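Local atomic coordinates of cytochrome P450 (Rhodococcus erythropolis, PDB entry 3WEC), a protein that hydroxylates the quinoline nitrogen of an aurachin biosynthetic intermediate at a heme iron, a step that confers antibiotic activity on aurachin alkaloids. Residues S136-H141 / S150-P155; D169-R174 / I208-T213. One frame throughout, in Å; residues are numbered along the deposited sequence.

Contact 1. Residues S136-H141 / S150-P155; sequences SSAVRH and SEVAEP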
loop_
_atom_site.group_PDB
_atom_site.type_symbol
_atom_site.label_atom_id
_atom_site.label_comp_id
_atom_site.label_asym_id
_atom_site.label_seq_id
_atom_site.Cartn_x
_atom_site.Cartn_y
_atom_site.Cartn_z
ATOM N N SER A 136 11.398 -1.765 -17.320
ATOM C CA SER A 136 12.571 -1.319 -18.054
ATOM C C SER A 136 12.405 0.079 -18.612
ATOM O O SER A 136 13.345 0.841 -18.577
ATOM C CB SER A 136 13.042 -2.309 -19.129
ATOM O OG SER A 136 11.954 -2.973 -19.718
ATOM N N SER A 137 11.223 0.429 -19.108
ATOM C CA SER A 137 10.999 1.812 -19.553
ATOM C C SER A 137 11.262 2.809 -18.422
ATOM O O SER A 137 11.895 3.853 -18.650
ATOM C CB SER A 137 9.582 2.010 -20.076
ATOM O OG SER A 137 9.424 1.345 -21.298
ATOM N N ALA A 138 10.768 2.479 -17.222
ATOM C CA ALA A 138 10.871 3.352 -16.041
ATOM C C ALA A 138 12.326 3.471 -15.620
ATOM O O ALA A 138 12.839 4.582 -15.419
ATOM C CB ALA A 138 10.031 2.825 -14.890
ATOM N N VAL A 139 12.986 2.318 -15.513
ATOM C CA VAL A 139 14.392 2.273 -15.163
ATOM C C VAL A 139 15.180 3.128 -16.150
ATOM O O VAL A 139 16.085 3.851 -15.741
ATOM C CB VAL A 139 14.902 0.819 -15.015
ATOM C CG1 VAL A 139 16.360 0.662 -15.421
ATOM C CG2 VAL A 139 14.704 0.360 -13.588
ATOM N N ARG A 140 14.788 3.082 -17.427
ATOM C CA ARG A 140 15.371 3.916 -18.486
ATOM C C ARG A 140 15.089 5.419 -18.328
ATOM O O ARG A 140 15.955 6.249 -18.584
ATOM C CB ARG A 140 14.901 3.418 -19.873
ATOM C CG ARG A 140 15.188 4.367 -21.026
ATOM C CD ARG A 140 14.789 3.755 -22.369
ATOM N NE ARG A 140 15.720 2.699 -22.786
ATOM C CZ ARG A 140 16.959 2.902 -23.239
ATOM N NH1 ARG A 140 17.454 4.127 -23.348
ATOM N NH2 ARG A 140 17.714 1.867 -23.582
ATOM N N HIS A 141 13.870 5.757 -17.908
ATOM C CA HIS A 141 13.468 7.163 -17.699
ATOM C C HIS A 141 14.243 7.869 -16.586
ATOM O O HIS A 141 14.465 9.089 -16.650
ATOM C CB HIS A 141 11.951 7.255 -17.503
ATOM C CG HIS A 141 11.348 8.608 -17.854
ATOM N ND1 HIS A 141 12.103 9.712 -18.122
ATOM C CD2 HIS A 141 10.010 9.019 -17.931
ATOM C CE1 HIS A 141 11.295 10.760 -18.386
ATOM N NE2 HIS A 141 10.016 10.338 -18.276
ATOM N N SER A 150 7.277 11.616 -9.806
ATOM C CA SER A 150 6.206 11.820 -10.779
ATOM C C SER A 150 6.512 11.326 -12.193
ATOM O O SER A 150 5.593 11.157 -12.998
ATOM C CB SER A 150 5.755 13.282 -10.827
ATOM O OG SER A 150 6.796 14.131 -11.329
ATOM N N GLU A 151 7.787 11.103 -12.505
ATOM C CA GLU A 151 8.161 10.688 -13.856
ATOM C C GLU A 151 8.472 9.201 -13.956
ATOM O O GLU A 151 8.468 8.620 -15.057
ATOM C CB GLU A 151 9.327 11.545 -14.398
ATOM C CG GLU A 151 9.052 13.038 -14.324
ATOM C CD GLU A 151 10.285 13.885 -14.547
ATOM O OE1 GLU A 151 10.815 13.901 -15.679
ATOM O OE2 GLU A 151 10.729 14.560 -13.595
ATOM N N VAL A 152 8.686 8.559 -12.817
ATOM C CA VAL A 152 9.145 7.186 -12.853
ATOM C C VAL A 152 8.424 6.266 -11.903
ATOM O O VAL A 152 7.976 5.184 -12.288
ATOM C CB VAL A 152 10.630 7.103 -12.493
ATOM C CG1 VAL A 152 11.107 5.668 -12.615
ATOM C CG2 VAL A 152 11.446 8.057 -13.354
ATOM N N ALA A 153 8.379 6.624 -10.638
ATOM C CA ALA A 153 7.710 5.715 -9.721
ATOM C C ALA A 153 6.214 5.709 -9.960
ATOM O O ALA A 153 5.588 4.643 -9.949
ATOM C CB ALA A 153 8.019 6.045 -8.269
ATOM N N GLU A 154 5.609 6.875 -10.182
ATOM C CA GLU A 154 4.136 6.855 -10.194
ATOM C C GLU A 154 3.545 6.232 -11.497
ATOM O O GLU A 154 2.532 5.512 -11.420
ATOM C CB GLU A 154 3.527 8.228 -9.850
ATOM C CG GLU A 154 3.566 8.588 -8.361
ATOM C CD GLU A 154 3.188 10.034 -8.090
ATOM O OE1 GLU A 154 3.063 10.807 -9.050
ATOM O OE2 GLU A 154 3.043 10.408 -6.903
ATOM N N PRO A 155 4.183 6.485 -12.673
ATOM C CA PRO A 155 3.623 5.892 -13.884
ATOM C C PRO A 155 3.790 4.373 -14.016
ATOM O O PRO A 155 2.994 3.734 -14.725
ATOM C CB PRO A 155 4.352 6.636 -15.013
ATOM C CG PRO A 155 4.727 7.953 -14.386
ATOM C CD PRO A 155 5.144 7.556 -13.000
#

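Contact 2. Residues D169-R174 / I208-T213; sequences DKDRGR and IDYFRT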
loop_
_atom_site.group_PDB
_atom_site.type_symbol
_atom_site.label_atom_id
_atom_site.label_comp_id
_atom_site.label_asym_id
_atom_site.label_seq_id
_atom_site.Cartn_x
_atom_site.Cartn_y
_atom_site.Cartn_z
ATOM N N ASP A 169 -7.353 0.841 -25.377
ATOM C CA ASP A 169 -6.387 1.864 -25.810
ATOM C C ASP A 169 -6.884 3.317 -25.666
ATOM O O ASP A 169 -6.157 4.180 -25.146
ATOM C CB ASP A 169 -5.929 1.585 -27.257
ATOM C CG ASP A 169 -4.865 0.479 -27.348
ATOM O OD1 ASP A 169 -4.815 -0.410 -26.468
ATOM O OD2 ASP A 169 -4.077 0.502 -28.320
ATOM N N LYS A 170 -8.115 3.558 -26.121
ATOM C CA LYS A 170 -8.790 4.869 -26.079
ATOM C C LYS A 170 -8.998 5.490 -24.685
ATOM O O LYS A 170 -9.192 6.704 -24.576
ATOM C CB LYS A 170 -10.186 4.777 -26.719
ATOM C CG LYS A 170 -10.399 3.669 -27.739
ATOM C CD LYS A 170 -11.013 2.418 -27.128
ATOM C CE LYS A 170 -11.647 1.528 -28.199
ATOM N NZ LYS A 170 -12.078 0.202 -27.665
ATOM N N ASP A 171 -9.025 4.661 -23.643
ATOM C CA ASP A 171 -9.349 5.132 -22.293
ATOM C C ASP A 171 -8.111 5.258 -21.411
ATOM O O ASP A 171 -8.229 5.551 -20.213
ATOM C CB ASP A 171 -10.359 4.205 -21.612
ATOM C CG ASP A 171 -11.678 4.087 -22.375
ATOM O OD1 ASP A 171 -12.172 5.095 -22.919
ATOM O OD2 ASP A 171 -12.237 2.965 -22.382
ATOM N N ARG A 172 -6.927 5.050 -21.992
ATOM C CA ARG A 172 -5.708 5.010 -21.192
ATOM C C ARG A 172 -5.418 6.356 -20.525
ATOM O O ARG A 172 -5.145 6.405 -19.311
ATOM C CB ARG A 172 -4.515 4.461 -21.977
ATOM C CG ARG A 172 -4.635 2.973 -22.315
ATOM C CD ARG A 172 -3.294 2.278 -22.092
ATOM N NE ARG A 172 -2.794 1.600 -23.294
ATOM C CZ ARG A 172 -1.501 1.426 -23.586
ATOM N NH1 ARG A 172 -0.554 1.888 -22.763
ATOM N NH2 ARG A 172 -1.148 0.807 -24.722
ATOM N N GLY A 173 -5.501 7.422 -21.327
ATOM C CA GLY A 173 -5.458 8.804 -20.864
ATOM C C GLY A 173 -6.445 9.054 -19.729
ATOM O O GLY A 173 -6.088 9.687 -18.730
ATOM N N ARG A 174 -7.669 8.533 -19.849
ATOM C CA ARG A 174 -8.717 8.748 -18.829
ATOM C C ARG A 174 -8.384 7.984 -17.533
ATOM O O ARG A 174 -8.480 8.515 -16.425
ATOM C CB ARG A 174 -10.130 8.399 -19.375
ATOM C CG ARG A 174 -10.914 9.583 -19.973
ATOM C CD ARG A 174 -11.964 9.227 -21.037
ATOM N NE ARG A 174 -13.304 8.998 -20.480
ATOM C CZ ARG A 174 -14.084 7.931 -20.730
ATOM N NH1 ARG A 174 -13.704 6.958 -21.563
ATOM N NH2 ARG A 174 -15.260 7.829 -20.128
ATOM N N ILE A 208 -15.913 4.803 -11.019
ATOM C CA ILE A 208 -16.936 3.833 -10.731
ATOM C C ILE A 208 -18.000 3.786 -11.861
ATOM O O ILE A 208 -18.421 2.681 -12.251
ATOM C CB ILE A 208 -17.559 4.062 -9.329
ATOM C CG1 ILE A 208 -16.599 3.521 -8.260
ATOM C CG2 ILE A 208 -18.941 3.379 -9.225
ATOM C CD1 ILE A 208 -16.989 3.933 -6.855
ATOM N N ASP A 209 -18.425 4.950 -12.366
ATOM C CA ASP A 209 -19.383 5.000 -13.501
ATOM C C ASP A 209 -18.820 4.238 -14.701
ATOM O O ASP A 209 -19.448 3.297 -15.248
ATOM C CB ASP A 209 -19.701 6.450 -13.937
ATOM C CG ASP A 209 -21.138 6.857 -13.636
ATOM O OD1 ASP A 209 -21.503 6.948 -12.439
ATOM O OD2 ASP A 209 -21.909 7.076 -14.608
ATOM N N TYR A 210 -17.620 4.659 -15.093
ATOM C CA TYR A 210 -16.887 4.055 -16.179
ATOM C C TYR A 210 -16.683 2.538 -15.987
ATOM O O TYR A 210 -16.850 1.771 -16.930
ATOM C CB TYR A 210 -15.553 4.745 -16.299
ATOM C CG TYR A 210 -14.615 4.021 -17.187
ATOM C CD1 TYR A 210 -14.636 4.251 -18.539
ATOM C CD2 TYR A 210 -13.693 3.127 -16.681
ATOM C CE1 TYR A 210 -13.798 3.590 -19.389
ATOM C CE2 TYR A 210 -12.848 2.445 -17.536
ATOM C CZ TYR A 210 -12.922 2.690 -18.890
ATOM O OH TYR A 210 -12.119 2.067 -19.807
ATOM N N PHE A 211 -16.292 2.111 -14.789
ATOM C CA PHE A 211 -16.050 0.670 -14.549
ATOM C C PHE A 211 -17.286 -0.205 -14.739
ATOM O O PHE A 211 -17.176 -1.228 -15.397
ATOM C CB PHE A 211 -15.295 0.370 -13.241
ATOM C CG PHE A 211 -13.797 0.554 -13.353
ATOM C CD1 PHE A 211 -13.081 -0.016 -14.420
ATOM C CD2 PHE A 211 -13.089 1.278 -12.393
ATOM C CE1 PHE A 211 -11.695 0.156 -14.524
ATOM C CE2 PHE A 211 -11.709 1.480 -12.521
ATOM C CZ PHE A 211 -11.017 0.906 -13.585
ATOM N N ARG A 212 -18.439 0.206 -14.199
ATOM C CA ARG A 212 -19.748 -0.448 -14.468
ATOM C C ARG A 212 -19.960 -0.725 -15.959
ATOM O O ARG A 212 -20.110 -1.870 -16.390
ATOM C CB ARG A 212 -20.924 0.416 -14.012
ATOM C CG ARG A 212 -20.991 0.702 -12.533
ATOM C CD ARG A 212 -22.398 1.200 -12.230
ATOM N NE ARG A 212 -22.557 1.555 -10.820
ATOM C CZ ARG A 212 -22.526 2.796 -10.325
ATOM N NH1 ARG A 212 -22.694 2.959 -9.018
ATOM N NH2 ARG A 212 -22.319 3.871 -11.103
ATOM N N THR A 213 -19.954 0.366 -16.715
ATOM C CA THR A 213 -20.221 0.408 -18.137
ATOM C C THR A 213 -19.270 -0.488 -18.936
ATOM O O THR A 213 -19.709 -1.174 -19.855
ATOM C CB THR A 213 -20.115 1.877 -18.611
ATOM O OG1 THR A 213 -21.024 2.680 -17.842
ATOM C CG2 THR A 213 -20.431 2.018 -20.106
#

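Contact 1. Residues S136-H141 / S150-P155
V152 and A138 meet where the two backbones come closest, their CA atoms 5.3 Å apart, a spacing that the small side chain of alanine permits. One methyl does the touching: V152 CG1 lies 3.8 Å from A138 CB and 3.5 Å from A138 O, packing on side chain and carbonyl oxygen of the same residue. CG1 reaches that place because it stands anti to the backbone N of V152 (chi1 -177°), while CG2 of V152 faces H141 CB more loosely, at 4.3 Å.

The second meeting is between H141 and E151. E151 CB sits over one face of the imidazole, 4.1 Å from H141 NE2, and E151 O approaches H141 CD2 to 3.3 Å. The carboxylate plane stands almost perpendicular to the ring (86°), and the imidazole nitrogen and the carboxylate do not bond, H141 NE2 and E151 OE1 being 4.5 Å apart. E151 OE2 instead accepts hydrogen bonds from the backbone N atoms of T146 and D147, which ties the glutamate back to the loop leading into helix 148-153.

No hydrogen bond spans the contact. Behind it, V139 rests on F374 and R381 of helix 364-381, and A153 on S259 and I262 of helix 240-271. These neighbours place the pair within the core four-helix bundle of the P450 fold, with 128-141 as helix D, 148-153 leading into helix E, and 240-271 and 364-381 completing it.

Contact 2. Residues D169-R174 / I208-T213
Helices 172-182 and 194-216, which correspond to the F and G helices of the P450 fold, are joined at the surface by Y210 reaching across to D171 and R174. The backbones stay well separated, with 9.8 Å between D171 CA and Y210 CA, so side chains alone bridge the gap. Y210 swings its ring toward the other helix with CG anti to the backbone N (chi1 168°). Its OH then donates a hydrogen bond of 2.7 Å to D171 OD2, arriving from above the carboxylate, 45° out of its plane. Seen from the ring, OD2 lies at the edge and near the ring plane, and the two flat groups are turned 85° against each other.

D171 occupies the N-cap position of helix 172-182 but makes no capping bond. Its other oxygen, OD1, forms a salt bridge of 2.8 Å with R174 NH1, with OD1 at the edge of the guanidinium and in its plane. The carboxylate is thereby gripped from both helices, one oxygen for each partner. As in other P450s, the F and G helices run across the distal side of the protein; here the contact lies away from the heme and ligand pockets. The bend at chi3 of R174 brings the guanidinium obliquely toward the tyrosine, with NH2 4.0 Å from Y210 CD1. The Y210 ring also meets that of W178 and touches I167 and P168, while two residues on, R212 NE forms a salt bridge with D241.

In the fold
The two contacts follow one another along the chain and share no helix; their centres lie about 23 Å apart and their nearest atoms about 9 Å. Contact 1 is partly buried, its centre about 18 Å from the centre of the chain, and buries 203 Å², both sides summed, chiefly by apolar and van der Waals packing. Contact 2, its centre about 23 Å from that of the chain, buries 124 Å² and has no buried residue among those that touch; there polar chemistry prevails, with a hydrogen bond between helices and a salt bridge on the other oxygen of the accepting carboxylate. Helix 240-271 backs both: A153 packs against it beside contact 1, I208 and F211 beside contact 2.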